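PDB 5NJI: Phthiocerol/phenolphthiocerol synthesis polyketide synthase type I PpsC from Mycobacterium tuberculosis, which probably dehydrates beta-hydroxyacyl intermediates through its dehydratase domain, the part crystallised here, during assembly of the polyketide chain of phthiocerol lipids. Local coordinates for residues Gln91-Leu104 / Thr137-Pro149. The protein carries 1 engineered substitution. Numbering follows the deposited sequence.
Sequences QPWMISELDLRQML and TTHATATVARAEP. With 8Z2 (~{S}-[2-[3-[[(2~{R})-4-[[[(2~{R},3~{S},4~{R},5~{R})-5-(6-aminopurin-9-yl)-4-oxidanyl-3-phosphonooxy-oxolan-2-yl]methoxy-oxidanyl-phosphoryl]oxy-oxidanyl-phosphoryl]oxy-3,3-dimethyl-2-oxidanyl-butanoyl]amino]propanoylamino]ethyl] (~{E})-dodec-2-enethioate), chain B.
M94 and A145 form a hydrogen-bonded antiparallel pair, M94 N giving a nearly straight bond to A145 O at 2.9 Å and M94 O accepting from A145 N. The regular pattern slips once: S96 N and E97 O both turn to T143, through its O and N respectively, a classic beta bulge at the corner of strand 93-100. Beyond it, D99 and T141 exchange bonds in both directions.

I95, L98, L100, A140, A142 and V144 form an apolar face, where the small side chains of A142 and A140 meet L98 and L100. At the end of the pairing W93 CB meets V144 CG1 (3.7 Å), a branch turned anti to the backbone N of V144 (chi1 178°). Helix 70-84 packs against this face, with Y73 touching L100 and A140.

The opposite face carries E97, D99, T141 and T143 and is partly hydrated: one water joins D99 OD2 to T141 OG1. In one of its two conformers R101 lays its guanidinium between T138 CG2, over its centre, and the ligand's adenine, near the rim of the other face; there a second water links R101 NH1 to T141 OG1.

Where strand 93-100 gives way to loop, H139 of the continuing neighbour strand reaches over the chain after L100. Its ND1 donates to Q102 O (2.9 Å, 162°), which lies in the ring plane, although the donor stands above the carbonyl plane. L104 CB covers one ring face in a CH-pi contact, 4.0 Å from the H139 centroid, and NE2 is held by T129 on strand 122-130.

The strand end and following loop line the pantetheine part of the pocket: L100 O accepts from ligand NP2 at 3.0 Å, and M103 CG touches OP1. Strand 93-100, flanked by 136-146 and 262-272 and packed with helix 70-84, fits the double hotdog of polyketide synthase dehydratases.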
loop_
_atom_site.group_PDB
_atom_site.type_symbol
_atom_site.label_atom_id
_atom_site.label_comp_id
_atom_site.label_asym_id
_atom_site.label_seq_id
_atom_site.Cartn_x
_atom_site.Cartn_y
_atom_site.Cartn_z
ATOM N N GLN A 91 -12.715 11.074 2.686
ATOM C CA GLN A 91 -12.341 9.734 2.236
ATOM C C GLN A 91 -13.587 9.109 1.610
ATOM O O GLN A 91 -14.265 8.264 2.211
ATOM C CB GLN A 91 -11.779 8.900 3.390
ATOM C CG GLN A 91 -10.446 9.412 3.922
ATOM C CD GLN A 91 -9.319 9.331 2.883
ATOM O OE1 GLN A 91 -9.418 8.601 1.888
ATOM N NE2 GLN A 91 -8.247 10.078 3.116
ATOM N N PRO A 92 -13.899 9.490 0.367
ATOM C CA PRO A 92 -15.142 9.024 -0.268
ATOM C C PRO A 92 -15.132 7.582 -0.714
ATOM O O PRO A 92 -16.209 7.061 -1.036
ATOM C CB PRO A 92 -15.274 9.935 -1.494
ATOM C CG PRO A 92 -14.294 10.999 -1.334
ATOM C CD PRO A 92 -13.212 10.501 -0.448
ATOM N N TRP A 93 -13.964 6.924 -0.765
ATOM C CA TRP A 93 -13.788 5.693 -1.519
ATOM C C TRP A 93 -13.232 4.586 -0.641
ATOM O O TRP A 93 -12.563 4.832 0.360
ATOM C CB TRP A 93 -12.802 5.867 -2.690
ATOM C CG TRP A 93 -13.002 7.117 -3.453
ATOM C CD1 TRP A 93 -12.217 8.220 -3.435
ATOM C CD2 TRP A 93 -14.078 7.400 -4.339
ATOM N NE1 TRP A 93 -12.739 9.182 -4.260
ATOM C CE2 TRP A 93 -13.885 8.701 -4.827
ATOM C CE3 TRP A 93 -15.190 6.674 -4.766
ATOM C CZ2 TRP A 93 -14.767 9.294 -5.717
ATOM C CZ3 TRP A 93 -16.066 7.259 -5.642
ATOM C CH2 TRP A 93 -15.852 8.554 -6.112
ATOM N N MET A 94 -13.487 3.364 -1.080
ATOM C CA MET A 94 -12.780 2.179 -0.628
ATOM C C MET A 94 -12.254 1.451 -1.857
ATOM O O MET A 94 -12.718 1.671 -2.974
ATOM C CB MET A 94 -13.692 1.258 0.197
ATOM C CG MET A 94 -14.773 0.541 -0.632
ATOM S SD MET A 94 -15.831 -0.450 0.456
ATOM C CE MET A 94 -14.929 -1.998 0.434
ATOM N N ILE A 95 -11.267 0.592 -1.660
ATOM C CA ILE A 95 -10.816 -0.294 -2.719
ATOM C C ILE A 95 -11.434 -1.659 -2.484
ATOM O O ILE A 95 -11.082 -2.356 -1.526
ATOM C CB ILE A 95 -9.292 -0.390 -2.784
ATOM C CG1 ILE A 95 -8.709 1.011 -2.976
ATOM C CG2 ILE A 95 -8.902 -1.304 -3.941
ATOM C CD1 ILE A 95 -7.191 1.077 -2.878
ATOM N N SER A 96 -12.341 -2.054 -3.375
ATOM C CA SER A 96 -12.941 -3.379 -3.269
ATOM C C SER A 96 -11.930 -4.471 -3.566
ATOM O O SER A 96 -11.863 -5.483 -2.853
ATOM C CB SER A 96 -14.132 -3.503 -4.227
ATOM O OG SER A 96 -15.100 -2.520 -3.951
ATOM N N GLU A 97 -11.133 -4.285 -4.621
ATOM C CA GLU A 97 -10.167 -5.271 -5.058
ATOM C C GLU A 97 -9.053 -4.554 -5.802
ATOM O O GLU A 97 -9.309 -3.650 -6.597
ATOM C CB GLU A 97 -10.824 -6.312 -5.980
ATOM C CG GLU A 97 -9.937 -7.414 -6.510
ATOM C CD GLU A 97 -10.646 -8.252 -7.561
ATOM O OE1 GLU A 97 -11.862 -8.048 -7.768
ATOM O OE2 GLU A 97 -9.988 -9.113 -8.182
ATOM N N LEU A 98 -7.822 -4.944 -5.514
ATOM C CA LEU A 98 -6.694 -4.440 -6.276
ATOM C C LEU A 98 -5.788 -5.613 -6.589
ATOM O O LEU A 98 -5.349 -6.328 -5.687
ATOM C CB LEU A 98 -5.936 -3.349 -5.522
ATOM C CG LEU A 98 -4.894 -2.634 -6.383
ATOM C CD1 LEU A 98 -4.680 -1.231 -5.875
ATOM C CD2 LEU A 98 -3.577 -3.386 -6.412
ATOM N N ASP A 99 -5.534 -5.803 -7.859
ATOM C CA ASP A 99 -4.723 -6.869 -8.290
ATOM C C ASP A 99 -3.324 -6.335 -8.725
ATOM O O ASP A 99 -3.312 -5.565 -9.609
ATOM C CB ASP A 99 -5.353 -7.628 -9.489
ATOM C CG ASP A 99 -6.710 -8.329 -9.108
ATOM O OD1 ASP A 99 -6.738 -9.017 -8.127
ATOM O OD2 ASP A 99 -7.698 -8.269 -9.796
ATOM N N LEU A 100 -2.229 -6.874 -8.184
ATOM C CA LEU A 100 -0.858 -6.449 -8.517
ATOM C C LEU A 100 -0.355 -7.521 -9.503
ATOM O O LEU A 100 0.007 -8.583 -9.099
ATOM C CB LEU A 100 0.040 -6.365 -7.260
ATOM C CG LEU A 100 -0.519 -5.380 -6.227
ATOM C CD1 LEU A 100 0.251 -5.377 -4.932
ATOM C CD2 LEU A 100 -0.556 -3.974 -6.850
ATOM N N ARG A 101 -0.492 -7.259 -10.788
ATOM C CA ARG A 101 -0.137 -8.242 -11.807
ATOM C C ARG A 101 1.442 -8.383 -12.250
ATOM O O ARG A 101 1.784 -9.398 -12.668
ATOM C CB ARG A 101 -1.037 -7.896 -13.006
ATOM C CG ARG A 101 -2.456 -7.391 -12.584
ATOM C CD ARG A 101 -3.669 -7.883 -13.368
ATOM N NE ARG A 101 -3.260 -8.323 -14.702
ATOM C CZ ARG A 101 -4.003 -8.113 -15.823
ATOM N NH1 ARG A 101 -5.225 -7.479 -15.671
ATOM N NH2 ARG A 101 -3.503 -8.527 -17.080
ATOM N N GLN A 102 2.156 -7.278 -12.284
ATOM C CA GLN A 102 3.548 -7.288 -12.682
ATOM C C GLN A 102 4.351 -6.227 -11.972
ATOM O O GLN A 102 3.954 -5.150 -11.889
ATOM C CB GLN A 102 3.678 -7.136 -14.220
ATOM C CG GLN A 102 5.124 -7.194 -14.687
ATOM C CD GLN A 102 5.303 -7.283 -16.214
ATOM O OE1 GLN A 102 4.429 -7.765 -16.875
ATOM N NE2 GLN A 102 6.431 -6.867 -16.739
ATOM N N MET A 103 5.463 -6.621 -11.453
ATOM C CA MET A 103 6.295 -5.685 -10.718
ATOM C C MET A 103 6.778 -4.589 -11.649
ATOM O O MET A 103 7.074 -4.836 -12.825
ATOM C CB MET A 103 7.498 -6.394 -10.104
ATOM C CG MET A 103 7.332 -6.798 -8.682
ATOM S SD MET A 103 8.906 -7.338 -7.992
ATOM C CE MET A 103 8.271 -8.440 -6.731
ATOM N N LEU A 104 6.878 -3.378 -11.117
ATOM C CA LEU A 104 7.359 -2.228 -11.874
ATOM C C LEU A 104 8.742 -1.819 -11.374
ATOM O O LEU A 104 8.896 -1.377 -10.228
ATOM C CB LEU A 104 6.392 -1.049 -11.772
ATOM C CG LEU A 104 6.858 0.256 -12.445
ATOM C CD1 LEU A 104 7.373 0.023 -13.855
ATOM C CD2 LEU A 104 5.721 1.243 -12.449
ATOM N N THR A 137 2.278 -2.085 -20.809
ATOM C CA THR A 137 2.283 -3.251 -19.926
ATOM C C THR A 137 1.415 -2.937 -18.713
ATOM O O THR A 137 1.590 -1.883 -18.104
ATOM C CB THR A 137 3.700 -3.568 -19.433
ATOM O OG1 THR A 137 4.532 -3.935 -20.531
ATOM C CG2 THR A 137 3.707 -4.688 -18.387
ATOM N N THR A 138 0.523 -3.854 -18.342
ATOM C CA THR A 138 -0.366 -3.647 -17.197
ATOM C C THR A 138 0.294 -4.111 -15.900
ATOM O O THR A 138 0.737 -5.258 -15.801
ATOM C CB THR A 138 -1.683 -4.395 -17.396
ATOM O OG1 THR A 138 -2.362 -3.875 -18.553
ATOM C CG2 THR A 138 -2.579 -4.238 -16.185
ATOM N N HIS A 139 0.344 -3.226 -14.905
ATOM C CA HIS A 139 0.949 -3.560 -13.623
ATOM C C HIS A 139 -0.066 -3.830 -12.541
ATOM O O HIS A 139 0.197 -4.645 -11.654
ATOM C CB HIS A 139 1.887 -2.437 -13.170
ATOM C CG HIS A 139 3.070 -2.290 -14.062
ATOM N ND1 HIS A 139 4.152 -3.138 -14.001
ATOM C CD2 HIS A 139 3.315 -1.434 -15.081
ATOM C CE1 HIS A 139 5.021 -2.808 -14.941
ATOM N NE2 HIS A 139 4.540 -1.771 -15.604
ATOM N N ALA A 140 -1.216 -3.169 -12.573
ATOM C CA ALA A 140 -2.207 -3.336 -11.532
ATOM C C ALA A 140 -3.560 -2.949 -12.091
ATOM O O ALA A 140 -3.658 -2.134 -13.003
ATOM C CB ALA A 140 -1.879 -2.489 -10.295
ATOM N N THR A 141 -4.600 -3.545 -11.520
ATOM C CA THR A 141 -5.977 -3.172 -11.775
ATOM C C THR A 141 -6.670 -3.021 -10.438
ATOM O O THR A 141 -6.290 -3.675 -9.464
ATOM C CB THR A 141 -6.722 -4.214 -12.613
ATOM O OG1 THR A 141 -6.656 -5.487 -11.959
ATOM C CG2 THR A 141 -6.114 -4.327 -13.978
ATOM N N ALA A 142 -7.673 -2.142 -10.376
ATOM C CA ALA A 142 -8.390 -1.958 -9.124
ATOM C C ALA A 142 -9.855 -1.655 -9.388
ATOM O O ALA A 142 -10.210 -0.994 -10.365
ATOM C CB ALA A 142 -7.809 -0.834 -8.271
ATOM N N THR A 143 -10.706 -2.161 -8.508
ATOM C CA THR A 143 -12.098 -1.743 -8.454
ATOM C C THR A 143 -12.271 -0.833 -7.249
ATOM O O THR A 143 -11.983 -1.232 -6.110
ATOM C CB THR A 143 -13.031 -2.948 -8.371
ATOM O OG1 THR A 143 -12.861 -3.761 -9.530
ATOM C CG2 THR A 143 -14.467 -2.481 -8.301
ATOM N N VAL A 144 -12.737 0.383 -7.498
ATOM C CA VAL A 144 -12.946 1.393 -6.471
ATOM C C VAL A 144 -14.439 1.651 -6.343
ATOM O O VAL A 144 -15.157 1.730 -7.345
ATOM C CB VAL A 144 -12.194 2.695 -6.806
ATOM C CG1 VAL A 144 -12.442 3.769 -5.770
ATOM C CG2 VAL A 144 -10.695 2.424 -6.958
ATOM N N ALA A 145 -14.908 1.789 -5.105
ATOM C CA ALA A 145 -16.328 1.960 -4.851
ATOM C C ALA A 145 -16.512 2.991 -3.748
ATOM O O ALA A 145 -15.581 3.335 -3.022
ATOM C CB ALA A 145 -16.990 0.625 -4.478
ATOM N N ARG A 146 -17.732 3.500 -3.624
ATOM C CA ARG A 146 -18.029 4.399 -2.521
ATOM C C ARG A 146 -17.764 3.721 -1.180
ATOM O O ARG A 146 -18.041 2.534 -0.998
ATOM C CB ARG A 146 -19.487 4.872 -2.597
ATOM C CG ARG A 146 -19.767 5.884 -3.709
ATOM C CD ARG A 146 -19.056 7.219 -3.477
ATOM N NE ARG A 146 -19.909 8.209 -2.824
ATOM C CZ ARG A 146 -20.599 9.155 -3.459
ATOM N NH1 ARG A 146 -20.552 9.258 -4.782
ATOM N NH2 ARG A 146 -21.346 10.004 -2.766
ATOM N N ALA A 147 -17.195 4.488 -0.258
ATOM C CA ALA A 147 -16.759 3.966 1.032
ATOM C C ALA A 147 -17.932 3.452 1.851
ATOM O O ALA A 147 -18.999 4.070 1.899
ATOM C CB ALA A 147 -16.054 5.061 1.811
ATOM N N GLU A 148 -17.713 2.342 2.498
ATOM C CA GLU A 148 -18.573 1.857 3.577
ATOM C C GLU A 148 -18.126 2.476 4.898
ATOM O O GLU A 148 -16.939 2.384 5.246
ATOM C CB GLU A 148 -18.504 0.345 3.670
ATOM C CG GLU A 148 -19.084 -0.391 2.473
ATOM C CD GLU A 148 -18.808 -1.889 2.505
ATOM O OE1 GLU A 148 -17.788 -2.303 3.100
ATOM O OE2 GLU A 148 -19.614 -2.654 1.933
ATOM N N PRO A 149 -19.024 3.103 5.653
ATOM C CA PRO A 149 -18.626 3.699 6.932
ATOM C C PRO A 149 -18.118 2.660 7.919
ATOM O O PRO A 149 -18.428 1.470 7.840
ATOM C CB PRO A 149 -19.915 4.354 7.438
ATOM C CG PRO A 149 -20.702 4.614 6.216
ATOM C CD PRO A 149 -20.401 3.480 5.283
HETATM C C2 8Z2 B . -6.437 -10.856 -14.387
HETATM C C4 8Z2 B . -4.459 -12.088 -14.614
HETATM C C5 8Z2 B . -4.533 -11.955 -15.918
HETATM C C6 8Z2 B . -5.530 -11.315 -16.476
HETATM C C8 8Z2 B . -2.792 -13.091 -15.532
HETATM C C10 8Z2 B . 6.142 -10.810 5.047
HETATM C C11 8Z2 B . 5.512 -12.018 5.613
HETATM C C12 8Z2 B . 6.329 -13.216 5.315
HETATM N N9 8Z2 B . -3.342 -12.743 -14.373
HETATM N N7 8Z2 B . -3.501 -12.546 -16.464
HETATM N N3 8Z2 B . -5.401 -11.548 -13.821
HETATM N N1 8Z2 B . -6.499 -10.759 -15.747
HETATM N N6 8Z2 B . -5.473 -11.267 -17.783
HETATM C "C1'" 8Z2 B . -3.337 -12.864 -12.774
HETATM C "C2'" 8Z2 B . -4.239 -14.030 -12.627
HETATM O "O2'" 8Z2 B . -5.062 -13.502 -11.596
HETATM C "C3'" 8Z2 B . -3.205 -15.223 -12.285
HETATM O "O3'" 8Z2 B . -3.846 -16.494 -12.598
HETATM C "C4'" 8Z2 B . -2.691 -14.490 -10.875
HETATM O "O4'" 8Z2 B . -2.411 -13.147 -11.489
HETATM C "C5'" 8Z2 B . -1.467 -14.846 -10.046
HETATM O "O5'" 8Z2 B . -0.248 -14.725 -10.677
HETATM P P1 8Z2 B . 0.183 -15.394 -11.923
HETATM O O11 8Z2 B . -0.279 -14.381 -12.865
HETATM O O12 8Z2 B . -0.553 -16.613 -12.345
HETATM O O6 8Z2 B . 1.867 -15.648 -12.021
HETATM P P2 8Z2 B . 2.773 -14.721 -12.982
HETATM O O21 8Z2 B . 1.926 -13.900 -14.044
HETATM O O22 8Z2 B . 3.886 -15.119 -13.744
HETATM O O7 8Z2 B . 3.305 -13.801 -11.741
HETATM C CPA 8Z2 B . 3.191 -14.034 -10.326
HETATM C CPB 8Z2 B . 3.892 -12.800 -9.696
HETATM C CP8 8Z2 B . 3.179 -11.555 -10.254
HETATM C CP7 8Z2 B . 3.816 -12.802 -8.203
HETATM C CP9 8Z2 B . 5.354 -12.805 -10.126
HETATM O OP3 8Z2 B . 1.868 -11.667 -9.862
HETATM C CP6 8Z2 B . 3.758 -10.201 -9.766
HETATM O OP2 8Z2 B . 4.876 -9.940 -10.026
HETATM N NP2 8Z2 B . 2.917 -9.319 -9.246
HETATM C CP5 8Z2 B . 3.246 -7.984 -8.799
HETATM C CP4 8Z2 B . 3.564 -8.005 -7.316
HETATM C CP3 8Z2 B . 3.923 -6.566 -6.883
HETATM O OP1 8Z2 B . 4.325 -5.788 -7.679
HETATM N NP1 8Z2 B . 3.786 -6.252 -5.618
HETATM C CP2 8Z2 B . 4.047 -4.936 -5.118
HETATM C CP1 8Z2 B . 5.504 -4.670 -4.985
HETATM S S 8Z2 B . 6.246 -5.708 -3.687
HETATM P P3 8Z2 B . -4.283 -16.688 -14.292
HETATM O O31 8Z2 B . -2.907 -16.076 -15.058
HETATM O O32 8Z2 B . -5.268 -15.840 -14.825
HETATM O O33 8Z2 B . -4.529 -18.021 -14.850
HETATM C CA1 8Z2 B . 5.721 -5.040 -2.411
HETATM C CA2 8Z2 B . 6.200 -5.635 -1.139
HETATM O OA1 8Z2 B . 4.991 -4.106 -2.304
HETATM C CA3 8Z2 B . 5.683 -5.062 0.121
HETATM C CA4 8Z2 B . 6.128 -5.690 1.377
HETATM C CA5 8Z2 B . 5.363 -5.211 2.585
HETATM C CA6 8Z2 B . 5.834 -5.948 3.830
HETATM C CA7 8Z2 B . 5.251 -7.378 3.893
HETATM C CA8 8Z2 B . 6.028 -8.288 4.824
HETATM C CA9 8Z2 B . 5.293 -9.604 5.198
HETATM O O HOH W 1 -18.725 8.147 -0.521
HETATM O O HOH W 2 -8.690 -5.638 -9.875
HETATM O O HOH W 3 -6.672 -7.769 -13.183
HETATM O O HOH W 4 1.065 -7.577 -17.219
#